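Local coordinates for oxaloacetate acetyl hydrolase (Cryphonectria parasitica, PDB 3LYE), which belongs to the phosphoenolpyruvate phosphomutase family of TIM-barrel proteins and binds calcium ions in the crystal, at residues 13-17 / 161-165; 92-96 / 108-112. One frame throughout, in Å; residues are numbered along the deposited sequence.

Contact 1: residues 13-17 / 161-165; sequences AKKLR and SDFVL
Ala13 points its methyl group at the turn that leads into strand 164-169, with Ala13 CB 3.6 Å from Phe163 N, where segments 13-17 and 161-165 come nearest in their backbones. Phe163 N is already engaged, donating to Ser161 OG 3.0 Å away in an ST turn. One residue on, the stem of Lys14 runs alongside Asp162 in the same direction; its CG is 3.5 Å from Asp162 OD1, but the extended chain carries the ammonium group away. Leu16 faces the barrel, crossing Val164 at about a right angle, its CD2 3.8 Å from Val164 CG2, and also packs on Pro90 and Ala118.

Arg17 supplies the polar grip. Its CG stands anti to the backbone N (chi1 -178°) and the chain bends at chi3, which swings the guanidinium across the turn. Arg17 NE donates to Asp162 O at 2.8 Å with a nearly straight N-H (160°), and Arg17 NH2 reaches Asp162 O and Phe163 O, each at 3.1 Å, through more bent bonds. Both carbonyl oxygens lie in the guanidinium plane, while Val164 CG2 covers one face. Salt bridges from NH1 to Glu21 and from NH2 to Asp193 add to the grip. Held by two carbonyls and two carboxylates, the guanidinium is probably restricted in rotation, and the carboxylates would favour its positive charge; it ties the N-terminal helix to the entry of a barrel strand.

Contact 2: residues 92-96 / 108-112; sequences IADMD and TVEHY. With CA (calcium ion), chain B.
Within the beta-alpha-beta unit of strand 91-94, helix 102-114 and strand 119-122, part of the TIM barrel, Tyr112 links the helix to the C-terminal end of the first strand. Tyr112 OH donates to Asp94 O at 2.8 Å, in the carbonyl plane, and the acceptor lies at the edge of the ring. The ring also packs against the strand residues, Tyr112 CE2 being 3.8 Å from both Ala93 CB and Met95 CB, while Thr108 CG2 sits over one face, offset toward the rim.

Met95 contributes the largest area from the strand side. With CG placed between the backbone N and the carbonyl carbon (chi1 68°) and the chain bent at chi3, Met95 CE reaches Thr108 CG2 at 3.7 Å and Val109 CG2 at 3.8 Å.

Asp94 turns its side chain away from the helix, toward the calcium ion. It thus takes part twice: its carbonyl oxygen accepts from Tyr112 and its carboxylate binds the metal. Asp96 and five waters complete the sevenfold coordination. Asp94 OD1 accepts from Asp96 N in an Asx turn and from a metal-bound water, while Asp94 OD2 and Asp96 OD1 bind calcium at 2.5 and 2.4 Å.

In the fold
Both contacts reach the same parallel barrel sheet but at different depths. Contact 2 is wholly buried and joins a strand to the helix that follows it, whereas contact 1 is partly buried and brings together segments 144 residues apart, with contact 2 nested inside the loop it closes. Apolar packing and one tyrosine hydroxyl bond make up contact 2, with the aspartates that bind the metal at the end of strand 91-94 and just beyond it; contact 1 relies mainly on a guanidinium that meets backbone carbonyls near the surface. The two meet directly: Leu16 CD2 packs on Ile92 CG1 at 3.7 Å, and the Phe163 ring touches Tyr112 CB and Val109 CG1, linking the N-terminal helix, helix 102-114 and the sheet.

Contact 1: residues 13-17 / 161-165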
# COMPACT_ATOMS: atom_id res chain seq x y z
N ALA A 13 -8.29 1.62 22.57
CA ALA A 13 -7.29 1.69 23.64
C ALA A 13 -7.96 1.97 24.99
O ALA A 13 -7.65 1.36 26.00
CB ALA A 13 -6.24 2.71 23.34
N LYS A 14 -8.85 2.95 24.99
CA LYS A 14 -9.57 3.31 26.20
C LYS A 14 -10.39 2.10 26.69
O LYS A 14 -10.43 1.78 27.90
CB LYS A 14 -10.46 4.55 25.99
CG LYS A 14 -11.04 5.12 27.25
CD LYS A 14 -12.11 6.15 26.98
CE LYS A 14 -12.88 6.41 28.26
NZ LYS A 14 -14.25 6.95 28.01
N LYS A 15 -11.01 1.37 25.78
CA LYS A 15 -11.80 0.21 26.17
C LYS A 15 -10.97 -0.91 26.77
O LYS A 15 -11.37 -1.54 27.74
CB LYS A 15 -12.55 -0.34 24.99
CG LYS A 15 -13.60 0.54 24.48
CD LYS A 15 -14.13 -0.04 23.17
CE LYS A 15 -15.23 0.80 22.68
NZ LYS A 15 -15.91 0.17 21.53
N LEU A 16 -9.83 -1.18 26.17
CA LEU A 16 -8.98 -2.24 26.68
C LEU A 16 -8.42 -1.83 28.05
O LEU A 16 -8.34 -2.63 28.97
CB LEU A 16 -7.84 -2.52 25.72
CG LEU A 16 -6.86 -3.58 26.17
CD1 LEU A 16 -7.52 -4.93 26.36
CD2 LEU A 16 -5.69 -3.65 25.19
N ARG A 17 -8.03 -0.58 28.17
CA ARG A 17 -7.48 -0.10 29.43
C ARG A 17 -8.55 -0.21 30.52
O ARG A 17 -8.22 -0.55 31.65
CB ARG A 17 -6.95 1.32 29.32
CG ARG A 17 -6.35 1.76 30.62
CD ARG A 17 -5.43 2.87 30.47
NE ARG A 17 -4.29 2.54 29.64
CZ ARG A 17 -3.13 2.04 30.08
NH1 ARG A 17 -2.96 1.74 31.36
NH2 ARG A 17 -2.15 1.84 29.22
N SER A 161 -2.25 8.94 24.83
CA SER A 161 -3.03 7.76 24.55
C SER A 161 -3.09 6.74 25.67
O SER A 161 -2.17 6.62 26.45
CB SER A 161 -2.38 7.09 23.33
OG SER A 161 -2.92 5.82 23.03
N ASP A 162 -4.20 6.01 25.71
CA ASP A 162 -4.42 4.96 26.68
C ASP A 162 -3.85 3.62 26.19
O ASP A 162 -4.01 2.61 26.84
CB ASP A 162 -5.91 4.77 26.93
CG ASP A 162 -6.46 5.72 27.96
OD1 ASP A 162 -7.67 5.77 28.08
OD2 ASP A 162 -5.69 6.38 28.67
N PHE A 163 -3.16 3.65 25.05
CA PHE A 163 -2.54 2.46 24.43
C PHE A 163 -1.90 1.56 25.49
O PHE A 163 -1.12 2.03 26.30
CB PHE A 163 -1.48 2.93 23.43
CG PHE A 163 -0.95 1.87 22.49
CD1 PHE A 163 0.33 1.36 22.66
CD2 PHE A 163 -1.69 1.45 21.41
CE1 PHE A 163 0.85 0.44 21.78
CE2 PHE A 163 -1.15 0.55 20.52
CZ PHE A 163 0.11 0.07 20.70
N VAL A 164 -2.16 0.26 25.37
CA VAL A 164 -1.62 -0.71 26.32
C VAL A 164 -0.38 -1.36 25.74
O VAL A 164 -0.46 -2.14 24.77
CB VAL A 164 -2.70 -1.75 26.64
CG1 VAL A 164 -2.15 -2.87 27.53
CG2 VAL A 164 -3.90 -1.06 27.28
N LEU A 165 0.77 -1.03 26.33
CA LEU A 165 2.02 -1.57 25.87
C LEU A 165 2.37 -2.81 26.66
O LEU A 165 2.48 -2.77 27.89
CB LEU A 165 3.15 -0.53 26.01
CG LEU A 165 4.50 -1.07 25.48
CD1 LEU A 165 4.49 -1.21 23.93
CD2 LEU A 165 5.62 -0.18 25.94

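Contact 2: residues 92-96 / 108-112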
# COMPACT_ATOMS: atom_id res chain seq x y z
N ILE A 92 -5.49 -5.97 20.10
CA ILE A 92 -4.11 -6.03 20.55
C ILE A 92 -3.37 -6.56 19.30
O ILE A 92 -3.82 -7.56 18.72
CB ILE A 92 -3.87 -6.98 21.71
CG1 ILE A 92 -4.57 -6.42 22.95
CG2 ILE A 92 -2.36 -7.14 21.96
CD1 ILE A 92 -4.56 -7.36 24.13
N ALA A 93 -2.26 -5.93 18.88
CA ALA A 93 -1.52 -6.38 17.74
C ALA A 93 -0.06 -6.62 18.05
O ALA A 93 0.53 -5.95 18.88
CB ALA A 93 -1.59 -5.36 16.62
N ASP A 94 0.49 -7.64 17.41
CA ASP A 94 1.91 -7.90 17.52
C ASP A 94 2.64 -6.70 16.91
O ASP A 94 2.18 -6.18 15.88
CB ASP A 94 2.20 -9.13 16.64
CG ASP A 94 3.62 -9.67 16.72
OD1 ASP A 94 4.48 -9.07 17.41
OD2 ASP A 94 3.85 -10.74 16.08
N MET A 95 3.69 -6.20 17.57
CA MET A 95 4.51 -5.15 16.99
C MET A 95 5.98 -5.63 16.90
O MET A 95 6.90 -4.85 16.70
CB MET A 95 4.37 -3.75 17.59
CG MET A 95 4.89 -3.60 18.99
SD MET A 95 4.93 -1.88 19.57
CE MET A 95 6.38 -1.31 18.72
N ASP A 96 6.17 -6.94 17.08
CA ASP A 96 7.49 -7.54 16.96
C ASP A 96 8.54 -6.75 17.76
O ASP A 96 8.36 -6.60 18.97
CB ASP A 96 7.80 -7.69 15.46
CG ASP A 96 6.86 -8.63 14.79
OD1 ASP A 96 7.00 -9.82 15.02
OD2 ASP A 96 5.95 -8.18 14.08
N THR A 108 6.16 3.07 14.86
CA THR A 108 5.23 1.96 14.92
C THR A 108 4.14 2.23 15.95
O THR A 108 2.96 2.07 15.67
CB THR A 108 5.99 0.65 15.25
OG1 THR A 108 6.92 0.34 14.20
CG2 THR A 108 5.01 -0.51 15.40
N VAL A 109 4.53 2.64 17.16
CA VAL A 109 3.55 2.92 18.18
C VAL A 109 2.63 4.05 17.73
O VAL A 109 1.43 3.96 17.91
CB VAL A 109 4.24 3.20 19.55
CG1 VAL A 109 3.19 3.67 20.57
CG2 VAL A 109 4.96 1.95 20.04
N GLU A 110 3.21 5.12 17.16
CA GLU A 110 2.40 6.24 16.72
C GLU A 110 1.39 5.78 15.67
O GLU A 110 0.24 6.18 15.71
CB GLU A 110 3.33 7.28 16.16
CG GLU A 110 2.69 8.47 15.53
CD GLU A 110 3.75 9.41 14.99
OE1 GLU A 110 4.81 8.91 14.49
OE2 GLU A 110 3.53 10.63 15.07
N HIS A 111 1.84 5.01 14.68
CA HIS A 111 0.96 4.53 13.62
C HIS A 111 -0.14 3.60 14.15
O HIS A 111 -1.29 3.69 13.74
CB HIS A 111 1.78 3.87 12.51
CG HIS A 111 2.49 4.86 11.64
ND1 HIS A 111 2.47 4.80 10.27
CD2 HIS A 111 3.22 5.96 11.96
CE1 HIS A 111 3.14 5.83 9.78
NE2 HIS A 111 3.58 6.56 10.78
N TYR A 112 0.22 2.74 15.09
CA TYR A 112 -0.75 1.84 15.69
C TYR A 112 -1.79 2.70 16.44
O TYR A 112 -3.00 2.48 16.33
CB TYR A 112 -0.10 0.83 16.63
CG TYR A 112 0.43 -0.43 15.98
CD1 TYR A 112 0.88 -0.44 14.65
CD2 TYR A 112 0.54 -1.58 16.71
CE1 TYR A 112 1.40 -1.60 14.09
CE2 TYR A 112 1.05 -2.73 16.17
CZ TYR A 112 1.47 -2.74 14.85
OH TYR A 112 2.00 -3.90 14.31
CA CA B . 6.06 -11.85 15.83
O HOH W 1 6.06 -11.12 18.09
O HOH W 2 8.42 -12.08 16.52
O HOH W 3 5.46 -12.15 13.61
O HOH W 4 7.13 -14.08 15.28
O HOH W 5 4.68 -13.03 16.65